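Local coordinates for protein VP24 (White spot syndrome virus, PDB 5HLJ) that serves as a major envelope protein of the virion, probably anchored in the viral membrane, and forms an assembly of three copies, at residues I25-V37 / H79-L93. Sequence-based numbering, arbitrary orientation.
Sequences INGVARGNHFNFV and HTLNVNKAESKELEL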
loop_
_atom_site.group_PDB
_atom_site.type_symbol
_atom_site.label_atom_id
_atom_site.label_comp_id
_atom_site.label_asym_id
_atom_site.label_seq_id
_atom_site.Cartn_x
_atom_site.Cartn_y
_atom_site.Cartn_z
ATOM N N ILE A 25 -10.733 -4.739 -12.185
ATOM C CA ILE A 25 -10.132 -4.696 -13.524
ATOM C C ILE A 25 -9.740 -6.083 -14.028
ATOM O O ILE A 25 -9.416 -6.984 -13.238
ATOM C CB ILE A 25 -8.853 -3.818 -13.586
ATOM C CG1 ILE A 25 -7.771 -4.391 -12.673
ATOM C CG2 ILE A 25 -9.145 -2.343 -13.290
ATOM C CD1 ILE A 25 -6.522 -3.541 -12.593
ATOM N N ASN A 26 -9.749 -6.244 -15.349
ATOM C CA ASN A 26 -9.293 -7.483 -15.973
ATOM C C ASN A 26 -8.143 -7.251 -16.948
ATOM O O ASN A 26 -8.117 -6.256 -17.661
ATOM C CB ASN A 26 -10.445 -8.179 -16.707
ATOM C CG ASN A 26 -11.526 -8.671 -15.766
ATOM O OD1 ASN A 26 -11.297 -9.564 -14.958
ATOM N ND2 ASN A 26 -12.715 -8.094 -15.875
ATOM N N GLY A 27 -7.188 -8.171 -16.972
ATOM C CA GLY A 27 -6.168 -8.156 -18.003
ATOM C C GLY A 27 -6.742 -8.515 -19.367
ATOM O O GLY A 27 -7.639 -9.347 -19.467
ATOM N N VAL A 28 -6.231 -7.868 -20.411
ATOM C CA VAL A 28 -6.576 -8.198 -21.791
ATOM C C VAL A 28 -5.314 -8.549 -22.580
ATOM O O VAL A 28 -4.545 -7.652 -22.926
ATOM C CB VAL A 28 -7.280 -7.029 -22.506
ATOM C CG1 VAL A 28 -7.647 -7.428 -23.923
ATOM C CG2 VAL A 28 -8.503 -6.582 -21.734
ATOM N N ALA A 29 -5.106 -9.837 -22.862
ATOM C CA ALA A 29 -3.917 -10.306 -23.597
ATOM C C ALA A 29 -3.676 -9.516 -24.889
ATOM O O ALA A 29 -2.596 -8.968 -25.093
ATOM C CB ALA A 29 -4.032 -11.810 -23.902
ATOM N N ARG A 30 -4.692 -9.433 -25.743
ATOM C CA ARG A 30 -4.573 -8.703 -27.000
ATOM C C ARG A 30 -4.604 -7.184 -26.768
ATOM O O ARG A 30 -5.652 -6.596 -26.512
ATOM C CB ARG A 30 -5.683 -9.121 -27.972
ATOM C CG ARG A 30 -5.477 -8.633 -29.396
ATOM C CD ARG A 30 -5.503 -9.791 -30.397
ATOM N NE ARG A 30 -5.205 -9.345 -31.760
ATOM C CZ ARG A 30 -5.699 -9.899 -32.866
ATOM N NH1 ARG A 30 -6.529 -10.936 -32.784
ATOM N NH2 ARG A 30 -5.361 -9.416 -34.056
ATOM N N GLY A 31 -3.440 -6.555 -26.866
ATOM C CA GLY A 31 -3.332 -5.126 -26.634
ATOM C C GLY A 31 -2.499 -4.831 -25.399
ATOM O O GLY A 31 -2.094 -3.681 -25.181
ATOM N N ASN A 32 -2.249 -5.875 -24.601
ATOM C CA ASN A 32 -1.456 -5.766 -23.384
ATOM C C ASN A 32 -2.001 -4.676 -22.456
ATOM O O ASN A 32 -1.266 -3.801 -22.007
ATOM C CB ASN A 32 0.009 -5.491 -23.738
ATOM C CG ASN A 32 0.713 -6.715 -24.304
ATOM O OD1 ASN A 32 0.470 -7.119 -25.435
ATOM N ND2 ASN A 32 1.610 -7.297 -23.521
ATOM N N HIS A 33 -3.301 -4.732 -22.188
ATOM C CA HIS A 33 -3.956 -3.726 -21.368
ATOM C C HIS A 33 -4.630 -4.283 -20.117
ATOM O O HIS A 33 -4.862 -5.486 -19.991
ATOM C CB HIS A 33 -5.010 -2.982 -22.181
ATOM C CG HIS A 33 -4.453 -1.920 -23.071
ATOM N ND1 HIS A 33 -4.410 -2.045 -24.440
ATOM C CD2 HIS A 33 -3.923 -0.707 -22.786
ATOM C CE1 HIS A 33 -3.883 -0.951 -24.963
ATOM N NE2 HIS A 33 -3.584 -0.124 -23.980
ATOM N N PHE A 34 -4.946 -3.381 -19.197
ATOM C CA PHE A 34 -5.923 -3.668 -18.162
ATOM C C PHE A 34 -7.208 -3.023 -18.609
ATOM O O PHE A 34 -7.179 -2.012 -19.288
ATOM C CB PHE A 34 -5.496 -3.129 -16.794
ATOM C CG PHE A 34 -4.571 -4.031 -16.057
ATOM C CD1 PHE A 34 -5.032 -5.227 -15.523
ATOM C CD2 PHE A 34 -3.239 -3.689 -15.890
ATOM C CE1 PHE A 34 -4.181 -6.062 -14.833
ATOM C CE2 PHE A 34 -2.381 -4.526 -15.204
ATOM C CZ PHE A 34 -2.849 -5.714 -14.679
ATOM N N ASN A 35 -8.336 -3.593 -18.217
ATOM C CA ASN A 35 -9.629 -3.069 -18.632
ATOM C C ASN A 35 -10.588 -2.973 -17.442
ATOM O O ASN A 35 -10.762 -3.947 -16.698
ATOM C CB ASN A 35 -10.211 -3.963 -19.737
ATOM C CG ASN A 35 -11.366 -3.314 -20.469
ATOM O OD1 ASN A 35 -11.425 -2.091 -20.607
ATOM N ND2 ASN A 35 -12.290 -4.136 -20.949
ATOM N N PHE A 36 -11.191 -1.799 -17.242
ATOM C CA PHE A 36 -12.138 -1.624 -16.136
ATOM C C PHE A 36 -13.355 -2.533 -16.279
ATOM O O PHE A 36 -13.730 -2.903 -17.386
ATOM C CB PHE A 36 -12.624 -0.183 -16.041
ATOM C CG PHE A 36 -11.593 0.785 -15.532
ATOM C CD1 PHE A 36 -10.984 0.592 -14.286
ATOM C CD2 PHE A 36 -11.258 1.917 -16.277
ATOM C CE1 PHE A 36 -10.040 1.498 -13.808
ATOM C CE2 PHE A 36 -10.314 2.824 -15.811
ATOM C CZ PHE A 36 -9.706 2.611 -14.564
ATOM N N VAL A 37 -13.959 -2.892 -15.150
ATOM C CA VAL A 37 -15.338 -3.362 -15.131
ATOM C C VAL A 37 -16.207 -2.128 -14.936
ATOM O O VAL A 37 -15.960 -1.326 -14.031
ATOM C CB VAL A 37 -15.590 -4.386 -14.005
ATOM C CG1 VAL A 37 -17.081 -4.665 -13.856
ATOM C CG2 VAL A 37 -14.808 -5.667 -14.265
ATOM N N HIS A 79 -0.653 3.468 -25.333
ATOM C CA HIS A 79 0.420 2.983 -24.463
ATOM C C HIS A 79 1.455 4.067 -24.207
ATOM O O HIS A 79 2.016 4.609 -25.159
ATOM C CB HIS A 79 1.155 1.789 -25.080
ATOM C CG HIS A 79 0.438 0.485 -24.969
ATOM N ND1 HIS A 79 0.458 -0.280 -23.826
ATOM C CD2 HIS A 79 -0.285 -0.216 -25.877
ATOM C CE1 HIS A 79 -0.238 -1.389 -24.023
ATOM N NE2 HIS A 79 -0.699 -1.369 -25.266
ATOM N N THR A 80 1.750 4.357 -22.945
ATOM C CA THR A 80 2.899 5.204 -22.646
ATOM C C THR A 80 4.130 4.342 -22.407
ATOM O O THR A 80 5.229 4.856 -22.186
ATOM C CB THR A 80 2.674 6.072 -21.416
ATOM O OG1 THR A 80 2.425 5.213 -20.293
ATOM C CG2 THR A 80 1.493 7.014 -21.630
ATOM N N LEU A 81 3.929 3.031 -22.452
ATOM C CA LEU A 81 4.935 2.056 -22.056
ATOM C C LEU A 81 5.264 1.076 -23.184
ATOM O O LEU A 81 4.368 0.623 -23.890
ATOM C CB LEU A 81 4.433 1.272 -20.844
ATOM C CG LEU A 81 4.862 1.541 -19.400
ATOM C CD1 LEU A 81 5.289 2.977 -19.130
ATOM C CD2 LEU A 81 3.747 1.075 -18.444
ATOM N N ASN A 82 6.539 0.726 -23.336
ATOM C CA ASN A 82 6.916 -0.328 -24.273
ATOM C C ASN A 82 6.551 -1.687 -23.725
ATOM O O ASN A 82 7.348 -2.310 -23.039
ATOM C CB ASN A 82 8.419 -0.337 -24.575
ATOM C CG ASN A 82 8.905 0.937 -25.205
ATOM O OD1 ASN A 82 8.122 1.748 -25.726
ATOM N ND2 ASN A 82 10.223 1.130 -25.167
ATOM N N VAL A 83 5.359 -2.160 -24.018
ATOM C CA VAL A 83 5.046 -3.528 -23.673
ATOM C C VAL A 83 5.502 -4.466 -24.787
ATOM O O VAL A 83 5.474 -4.115 -25.969
ATOM C CB VAL A 83 3.550 -3.707 -23.414
ATOM C CG1 VAL A 83 3.158 -3.026 -22.083
ATOM C CG2 VAL A 83 2.761 -3.151 -24.576
ATOM N N ASN A 84 5.932 -5.657 -24.398
ATOM C CA ASN A 84 6.259 -6.691 -25.357
ATOM C C ASN A 84 4.969 -7.349 -25.831
ATOM O O ASN A 84 4.428 -8.253 -25.179
ATOM C CB ASN A 84 7.230 -7.708 -24.734
ATOM C CG ASN A 84 7.571 -8.857 -25.670
ATOM O OD1 ASN A 84 7.143 -8.888 -26.825
ATOM N ND2 ASN A 84 8.354 -9.809 -25.173
ATOM N N LYS A 85 4.478 -6.895 -26.978
ATOM C CA LYS A 85 3.215 -7.391 -27.512
ATOM C C LYS A 85 3.319 -8.835 -28.007
ATOM O O LYS A 85 2.310 -9.461 -28.294
ATOM C CB LYS A 85 2.727 -6.457 -28.616
ATOM C CG LYS A 85 2.927 -4.988 -28.248
ATOM C CD LYS A 85 2.140 -4.037 -29.126
ATOM C CE LYS A 85 2.457 -2.581 -28.779
ATOM N NZ LYS A 85 1.540 -1.627 -29.467
ATOM N N ALA A 86 4.534 -9.383 -28.062
ATOM C CA ALA A 86 4.717 -10.796 -28.413
ATOM C C ALA A 86 4.210 -11.745 -27.325
ATOM O O ALA A 86 4.005 -12.933 -27.578
ATOM C CB ALA A 86 6.180 -11.087 -28.703
ATOM N N GLU A 87 4.048 -11.223 -26.109
ATOM C CA GLU A 87 3.548 -12.006 -24.982
ATOM C C GLU A 87 2.489 -11.209 -24.249
ATOM O O GLU A 87 2.148 -10.101 -24.669
ATOM C CB GLU A 87 4.673 -12.372 -24.028
ATOM C CG GLU A 87 5.699 -13.324 -24.591
ATOM C CD GLU A 87 7.003 -13.285 -23.813
ATOM O OE1 GLU A 87 7.009 -13.693 -22.633
ATOM O OE2 GLU A 87 8.025 -12.838 -24.379
ATOM N N SER A 88 1.969 -11.750 -23.149
ATOM C CA SER A 88 0.999 -10.989 -22.370
ATOM C C SER A 88 1.399 -10.908 -20.889
ATOM O O SER A 88 0.562 -11.113 -20.013
ATOM C CB SER A 88 -0.401 -11.593 -22.521
ATOM O OG SER A 88 -0.395 -12.959 -22.160
ATOM N N LYS A 89 2.674 -10.598 -20.637
ATOM C CA LYS A 89 3.224 -10.460 -19.286
ATOM C C LYS A 89 3.309 -9.003 -18.859
ATOM O O LYS A 89 3.202 -8.682 -17.670
ATOM C CB LYS A 89 4.618 -11.086 -19.191
ATOM C CG LYS A 89 4.604 -12.547 -19.458
ATOM C CD LYS A 89 5.973 -13.171 -19.391
ATOM C CE LYS A 89 5.875 -14.610 -19.897
ATOM N NZ LYS A 89 7.033 -15.446 -19.519
ATOM N N GLU A 90 3.507 -8.129 -19.838
ATOM C CA GLU A 90 3.664 -6.708 -19.580
ATOM C C GLU A 90 2.390 -5.976 -19.953
ATOM O O GLU A 90 2.013 -5.937 -21.119
ATOM C CB GLU A 90 4.865 -6.162 -20.349
ATOM C CG GLU A 90 6.130 -6.961 -20.092
ATOM C CD GLU A 90 7.373 -6.379 -20.768
ATOM O OE1 GLU A 90 7.243 -5.639 -21.776
ATOM O OE2 GLU A 90 8.488 -6.663 -20.271
ATOM N N LEU A 91 1.714 -5.420 -18.947
ATOM C CA LEU A 91 0.380 -4.846 -19.134
ATOM C C LEU A 91 0.320 -3.397 -18.705
ATOM O O LEU A 91 1.038 -2.969 -17.803
ATOM C CB LEU A 91 -0.668 -5.644 -18.355
ATOM C CG LEU A 91 -1.421 -6.764 -19.072
ATOM C CD1 LEU A 91 -0.457 -7.772 -19.671
ATOM C CD2 LEU A 91 -2.391 -7.462 -18.111
ATOM N N GLU A 92 -0.553 -2.639 -19.349
ATOM C CA GLU A 92 -0.691 -1.237 -19.007
ATOM C C GLU A 92 -2.163 -0.869 -18.855
ATOM O O GLU A 92 -3.011 -1.317 -19.621
ATOM C CB GLU A 92 -0.004 -0.371 -20.063
ATOM C CG GLU A 92 -0.029 1.137 -19.782
ATOM C CD GLU A 92 0.681 1.955 -20.857
ATOM O OE1 GLU A 92 1.285 1.364 -21.789
ATOM O OE2 GLU A 92 0.634 3.202 -20.777
ATOM N N LEU A 93 -2.475 -0.105 -17.823
ATOM C CA LEU A 93 -3.759 0.572 -17.763
ATOM C C LEU A 93 -3.581 1.944 -18.416
ATOM O O LEU A 93 -2.766 2.743 -17.962
ATOM C CB LEU A 93 -4.260 0.724 -16.318
ATOM C CG LEU A 93 -5.496 1.627 -16.233
ATOM C CD1 LEU A 93 -6.747 0.905 -16.780
ATOM C CD2 LEU A 93 -5.721 2.178 -14.830
HETATM O O HOH W 1 -5.756 -0.326 -20.241
#
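Gly27 brings its CA to 3.8 Å from CD2 of Leu91, where the hairpin of strands 19-28 and 33-42 meets the start of strand 90-99. Ala29, first residue of the type II turn that closes the hairpin, rests its methyl on CB of Ser88, whose hydroxyl is hydrogen-bonded to Ile155 O. Two residues on, Gly31 O accepts a hydrogen bond from His79 NE2 (2.7 Å), which meets it nearly along the C=O axis and within the imidazole plane.

Asn32 pushes its side chain in among residues 84-90. With CG beside the backbone N (chi1 -73°), ND2 is directed at Glu90 O, 2.8 Å away in the amide plane, and at Glu87 O, 3.1 Å away and tilted from that plane; a weak third bond runs to Asn84 O. These bonds fix the amide's rotation and tie the type I turn Asn84-Glu87 to the first residue of strand 90-99. The backbone of Asn32 also takes part, its O accepting from Glu92 N.

His33, its NE2 hydrogen-bonded to Asp78 O, sets that atom over one face of His79 in an offset stack, centroids 4.1 Å apart and planes at 23°, while Val83 CG2 covers the opposite face. Glu92 OE1 receives His79 ND1, and the N and OG1 of Thr80 help fix the carboxylate through OE2. Donation from both imidazole nitrogens is consistent with a protonated His79. Phe34 N donates a hydrogen bond to Glu92 O, and the Phe34 ring takes Leu91 CD2 over one face (4.0 Å to the centroid), a CH-pi contact. Finally, Phe36 sets CZ 4.0 Å from Leu93 CD2.

A single parallel bridge, His33 with Glu92, joins strands 33-42 and 90-99, which are not neighbours in the sheet order, beside a G1 beta bulge (Asn32 and His33 facing Val28) at the turn end of a beta hairpin.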